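Local coordinates for protein L-tyrosine isonitrile synthase (Pseudomonas aeruginosa, PDB 3E59) that converts the amino group of L-tyrosine into an isonitrile, taking the carbon from C2 of ribulose 5-phosphate, in the biosynthesis of paerucumarin, at residues A69-P74 with P280-A285; S80-A85 with S131-A136. One frame throughout, in Å; residues are numbered along the deposited sequence.

Contact 1. Residues A69-P74 with P280-A285; sequences AKSPNP and PWHGVA
Ala69 meets Trp281 through its backbone: its O lies 3.3 Å from Trp281 CB and nearly as close to CG and CD1, where the indole begins. The Trp281 ring is swung to this position because CG sits between its own backbone N and carbonyl carbon (chi1 49°), and beyond the contact it packs against Phe67 at an inclined angle. Lys70 starts out directed away from the 280-285 segment, yet its chain bends at chi2 and again at chi4, passing CD over Trp281 CA and bringing the ammonium back to the other backbone. There NZ makes a weak hydrogen bond of 2.8 Å to Pro280 O, while its stronger partner is the carboxylate of Glu86 at the start of helix 84-103. A buried lysine is thus met by a carboxylate and a carbonyl, which probably favours its charged form. The next carbonyl, Trp281 O, is gripped from the main chain. Ser71 N donates to it over 2.8 Å with an N-H...O angle of 165°, and Lys70 CA adds a CA-H...O contact of 3.5 Å to the same oxygen. Ser71 CB also packs against His282 ND1 at 3.8 Å; that nitrogen is hydrogen-bonded to Lys76. With OG anti to the backbone N (chi1 158°), the Ser71 hydroxyl turns along its own chain, accepts from Asn73 N at 3.1 Å, and also bonds Asp209 of helix 193-210. Two loops are joined here, the one following strand 60-64 of the parallel sheet and the one leading into strand 284-287 of the mixed sheet, by one nearly straight backbone bond and the returning lysine, beside an ST turn at Ser71.

Contact 2. Residues S80-A85 with S131-A136; sequences SRPDMA and SAYQDA
Pro82 packs its ring into the angle formed by Tyr133 and Ala136 of helix 127-144, two side chains nearly one helical turn apart. From its CB the tyrosine projects with CG anti to the backbone N (chi1 -173°), which lays the ring alongside the 80-85 segment. CD2 is the first atom to meet the other side: it lies 3.5 Å from Pro82 CD, and Ser80 O approaches the same carbon at 3.6 Å, in the plane of the ring at its edge. One atom farther, CE2 has Pro82 CG at 3.7 Å. The proline CG stands over one face, 4.1 Å from the ring centroid and 27° off its normal, a CH-pi contact. At the tip, OH passes beyond the proline and is hydrogen-bonded to Glu86, in the first turn of the neighbouring helix.

This is the join between helix 127-144 and the turn that leads into helix 84-103, with no hydrogen bond running directly between the two segments. The turn ends in an N-cap: Asp83 OD1 accepts from Ala85 N at 3.0 Å, on its anti side, and the N-H...O angle of 146° is well short of straight.

Ala136 meets the proline at its CG-CD edge, its CB 3.7 Å from Pro82 CD and almost as near CG, while Met140, farther along helix 127-144, also touches the ring. Around the same turn the Arg81 side chain leads away from the helix to a salt bridge with Asp79, while the backbone C of Arg81 sits obliquely near the Tyr133 ring.

The two contacts lie side by side, their centres 10 Å apart, and both bear on the start of helix 84-103, which contact 2 includes and contact 1 packs against. Lys70 of contact 1 reaches into contact 2: its CE packs against Arg81 O at 3.3 Å, and its NZ makes a long, weak ion pair of 3.5 Å with Asp83 OD1. Glu86 serves both, in a salt bridge with Lys70 through OE1 and a hydrogen bond with Tyr133 through OE2. Elsewhere the two meet by packing, Ala69 CA against Tyr133 CG at 3.7 Å and Pro280 CB against Ala85 CB at 3.6 Å. Between them, segments 69-74 and 280-285 are packed against the start of helix 84-103 and helix 127-144.

Contact 1. Residues A69-P74 with P280-A285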
loop_
_atom_site.group_PDB
_atom_site.type_symbol
_atom_site.label_atom_id
_atom_site.label_comp_id
_atom_site.label_asym_id
_atom_site.label_seq_id
_atom_site.Cartn_x
_atom_site.Cartn_y
_atom_site.Cartn_z
ATOM N N ALA A 69 5.097 -4.169 6.584
ATOM C CA ALA A 69 5.195 -5.134 7.667
ATOM C C ALA A 69 3.795 -5.234 8.184
ATOM O O ALA A 69 2.982 -4.341 7.944
ATOM C CB ALA A 69 6.119 -4.639 8.787
ATOM N N LYS A 70 3.505 -6.323 8.887
ATOM C CA LYS A 70 2.212 -6.477 9.536
ATOM C C LYS A 70 2.044 -5.422 10.644
ATOM O O LYS A 70 3.028 -4.992 11.263
ATOM C CB LYS A 70 2.095 -7.894 10.102
ATOM C CG LYS A 70 0.846 -8.670 9.668
ATOM C CD LYS A 70 0.890 -9.123 8.235
ATOM C CE LYS A 70 -0.099 -10.255 7.981
ATOM N NZ LYS A 70 -1.186 -9.934 7.017
ATOM N N SER A 71 0.805 -4.984 10.878
ATOM C CA SER A 71 0.497 -4.174 12.065
ATOM C C SER A 71 1.057 -4.842 13.332
ATOM O O SER A 71 0.970 -6.071 13.471
ATOM C CB SER A 71 -1.016 -3.986 12.192
ATOM O OG SER A 71 -1.401 -3.668 13.522
ATOM N N PRO A 72 1.622 -4.039 14.269
ATOM C CA PRO A 72 2.184 -4.628 15.493
ATOM C C PRO A 72 1.111 -5.063 16.482
ATOM O O PRO A 72 1.424 -5.672 17.496
ATOM C CB PRO A 72 3.012 -3.484 16.083
ATOM C CG PRO A 72 2.310 -2.234 15.599
ATOM C CD PRO A 72 1.769 -2.567 14.240
ATOM N N ASN A 73 -0.141 -4.739 16.184
ATOM C CA ASN A 73 -1.265 -5.065 17.048
ATOM C C ASN A 73 -1.732 -6.502 16.791
ATOM O O ASN A 73 -2.280 -6.788 15.720
ATOM C CB ASN A 73 -2.411 -4.066 16.802
ATOM C CG ASN A 73 -3.562 -4.213 17.791
ATOM O OD1 ASN A 73 -3.675 -5.222 18.498
ATOM N ND2 ASN A 73 -4.427 -3.195 17.848
ATOM N N PRO A 74 -1.552 -7.403 17.788
ATOM C CA PRO A 74 -1.959 -8.806 17.613
ATOM C C PRO A 74 -3.472 -8.979 17.480
ATOM O O PRO A 74 -3.941 -10.050 17.102
ATOM C CB PRO A 74 -1.458 -9.498 18.896
ATOM C CG PRO A 74 -0.569 -8.499 19.594
ATOM C CD PRO A 74 -0.989 -7.149 19.128
ATOM N N PRO A 280 -3.894 -5.578 3.308
ATOM C CA PRO A 280 -3.662 -6.927 3.865
ATOM C C PRO A 280 -2.742 -7.018 5.091
ATOM O O PRO A 280 -2.883 -7.950 5.877
ATOM C CB PRO A 280 -3.086 -7.711 2.685
ATOM C CG PRO A 280 -2.666 -6.703 1.670
ATOM C CD PRO A 280 -3.547 -5.511 1.871
ATOM N N TRP A 281 -1.843 -6.054 5.277
ATOM C CA TRP A 281 -0.971 -6.054 6.457
ATOM C C TRP A 281 -1.631 -5.439 7.700
ATOM O O TRP A 281 -1.010 -5.371 8.752
ATOM C CB TRP A 281 0.387 -5.411 6.165
ATOM C CG TRP A 281 0.320 -4.065 5.472
ATOM C CD1 TRP A 281 0.422 -2.827 6.060
ATOM C CD2 TRP A 281 0.153 -3.827 4.067
ATOM N NE1 TRP A 281 0.313 -1.836 5.107
ATOM C CE2 TRP A 281 0.146 -2.417 3.876
ATOM C CE3 TRP A 281 0.011 -4.664 2.948
ATOM C CZ2 TRP A 281 -0.002 -1.825 2.608
ATOM C CZ3 TRP A 281 -0.140 -4.074 1.678
ATOM C CH2 TRP A 281 -0.148 -2.670 1.527
ATOM N N HIS A 282 -2.885 -5.002 7.557
ATOM C CA HIS A 282 -3.692 -4.450 8.655
ATOM C C HIS A 282 -4.980 -5.247 8.861
ATOM O O HIS A 282 -5.813 -4.872 9.670
ATOM C CB HIS A 282 -4.045 -2.979 8.386
ATOM C CG HIS A 282 -2.905 -2.038 8.598
ATOM N ND1 HIS A 282 -2.606 -1.502 9.831
ATOM C CD2 HIS A 282 -1.980 -1.548 7.742
ATOM C CE1 HIS A 282 -1.554 -0.708 9.724
ATOM N NE2 HIS A 282 -1.152 -0.723 8.465
ATOM N N GLY A 283 -5.133 -6.356 8.140
ATOM C CA GLY A 283 -6.339 -7.170 8.233
ATOM C C GLY A 283 -6.122 -8.642 7.943
ATOM O O GLY A 283 -4.988 -9.135 7.973
ATOM N N VAL A 284 -7.221 -9.347 7.681
ATOM C CA VAL A 284 -7.195 -10.801 7.455
ATOM C C VAL A 284 -8.030 -11.174 6.247
ATOM O O VAL A 284 -9.060 -10.547 5.980
ATOM C CB VAL A 284 -7.707 -11.633 8.677
ATOM C CG1 VAL A 284 -6.763 -11.524 9.860
ATOM C CG2 VAL A 284 -9.131 -11.239 9.074
ATOM N N ALA A 285 -7.579 -12.194 5.524
ATOM C CA ALA A 285 -8.359 -12.757 4.425
ATOM C C ALA A 285 -9.501 -13.554 5.026
ATOM O O ALA A 285 -9.329 -14.228 6.039
ATOM C CB ALA A 285 -7.483 -13.641 3.539
#

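Contact 2. Residues S80-A85 with S131-A136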
loop_
_atom_site.group_PDB
_atom_site.type_symbol
_atom_site.label_atom_id
_atom_site.label_comp_id
_atom_site.label_asym_id
_atom_site.label_seq_id
_atom_site.Cartn_x
_atom_site.Cartn_y
_atom_site.Cartn_z
ATOM N N SER A 80 2.916 -11.987 12.617
ATOM C CA SER A 80 3.786 -10.967 12.047
ATOM C C SER A 80 4.228 -11.275 10.612
ATOM O O SER A 80 4.756 -10.415 9.912
ATOM C CB SER A 80 5.010 -10.761 12.946
ATOM O OG SER A 80 5.884 -11.870 12.872
ATOM N N ARG A 81 4.009 -12.498 10.167
ATOM C CA ARG A 81 4.446 -12.883 8.832
ATOM C C ARG A 81 3.348 -12.636 7.791
ATOM O O ARG A 81 2.169 -12.603 8.136
ATOM C CB ARG A 81 4.924 -14.340 8.822
ATOM C CG ARG A 81 3.861 -15.344 9.215
ATOM C CD ARG A 81 4.455 -16.715 9.483
ATOM N NE ARG A 81 3.475 -17.577 10.139
ATOM C CZ ARG A 81 3.592 -18.056 11.370
ATOM N NH1 ARG A 81 4.671 -17.800 12.096
ATOM N NH2 ARG A 81 2.633 -18.821 11.868
ATOM N N PRO A 82 3.735 -12.463 6.515
ATOM C CA PRO A 82 2.744 -12.434 5.429
ATOM C C PRO A 82 1.856 -13.692 5.437
ATOM O O PRO A 82 2.341 -14.786 5.738
ATOM C CB PRO A 82 3.601 -12.415 4.161
ATOM C CG PRO A 82 4.941 -12.000 4.570
ATOM C CD PRO A 82 5.116 -12.313 6.023
ATOM N N ASP A 83 0.569 -13.536 5.119
ATOM C CA ASP A 83 -0.348 -14.683 5.111
ATOM C C ASP A 83 -1.245 -14.683 3.870
ATOM O O ASP A 83 -0.895 -14.068 2.844
ATOM C CB ASP A 83 -1.139 -14.793 6.440
ATOM C CG ASP A 83 -2.026 -13.575 6.728
ATOM O OD1 ASP A 83 -2.517 -12.906 5.804
ATOM O OD2 ASP A 83 -2.250 -13.284 7.909
ATOM N N MET A 84 -2.379 -15.374 3.949
ATOM C CA MET A 84 -3.308 -15.456 2.803
ATOM C C MET A 84 -3.747 -14.074 2.257
ATOM O O MET A 84 -3.947 -13.897 1.057
ATOM C CB MET A 84 -4.513 -16.341 3.158
ATOM C CG MET A 84 -5.433 -16.659 1.984
ATOM S SD MET A 84 -4.697 -17.709 0.718
ATOM C CE MET A 84 -4.915 -19.312 1.468
ATOM N N ALA A 85 -3.847 -13.082 3.130
ATOM C CA ALA A 85 -4.152 -11.723 2.675
ATOM C C ALA A 85 -3.056 -11.155 1.749
ATOM O O ALA A 85 -3.363 -10.659 0.661
ATOM C CB ALA A 85 -4.410 -10.804 3.862
ATOM N N SER A 131 12.853 -6.837 8.271
ATOM C CA SER A 131 13.699 -7.728 7.475
ATOM C C SER A 131 13.086 -9.114 7.283
ATOM O O SER A 131 13.172 -9.671 6.200
ATOM C CB SER A 131 15.099 -7.842 8.078
ATOM O OG SER A 131 15.893 -6.730 7.711
ATOM N N ALA A 132 12.479 -9.664 8.336
ATOM C CA ALA A 132 11.806 -10.967 8.259
ATOM C C ALA A 132 10.580 -10.925 7.327
ATOM O O ALA A 132 10.344 -11.858 6.544
ATOM C CB ALA A 132 11.411 -11.440 9.643
ATOM N N TYR A 133 9.812 -9.840 7.413
ATOM C CA TYR A 133 8.658 -9.640 6.538
ATOM C C TYR A 133 9.074 -9.491 5.072
ATOM O O TYR A 133 8.428 -10.068 4.183
ATOM C CB TYR A 133 7.836 -8.432 6.992
ATOM C CG TYR A 133 6.528 -8.237 6.250
ATOM C CD1 TYR A 133 6.464 -7.434 5.106
ATOM C CD2 TYR A 133 5.348 -8.846 6.701
ATOM C CE1 TYR A 133 5.262 -7.241 4.424
ATOM C CE2 TYR A 133 4.139 -8.665 6.024
ATOM C CZ TYR A 133 4.109 -7.864 4.885
ATOM O OH TYR A 133 2.923 -7.669 4.223
ATOM N N GLN A 134 10.133 -8.707 4.847
ATOM C CA GLN A 134 10.729 -8.513 3.522
ATOM C C GLN A 134 11.102 -9.848 2.880
ATOM O O GLN A 134 10.723 -10.128 1.741
ATOM C CB GLN A 134 11.970 -7.611 3.613
ATOM C CG GLN A 134 11.677 -6.101 3.605
ATOM C CD GLN A 134 12.930 -5.226 3.689
ATOM O OE1 GLN A 134 12.856 -4.060 4.073
ATOM N NE2 GLN A 134 14.081 -5.786 3.333
ATOM N N ASP A 135 11.832 -10.665 3.637
ATOM C CA ASP A 135 12.348 -11.959 3.177
ATOM C C ASP A 135 11.208 -12.925 2.891
ATOM O O ASP A 135 11.240 -13.657 1.903
ATOM C CB ASP A 135 13.308 -12.576 4.220
ATOM C CG ASP A 135 14.590 -11.767 4.412
ATOM O OD1 ASP A 135 14.931 -10.943 3.537
ATOM O OD2 ASP A 135 15.262 -11.959 5.453
ATOM N N ALA A 136 10.209 -12.917 3.768
ATOM C CA ALA A 136 9.047 -13.791 3.639
ATOM C C ALA A 136 8.135 -13.379 2.473
ATOM O O ALA A 136 7.547 -14.238 1.811
ATOM C CB ALA A 136 8.270 -13.833 4.948
#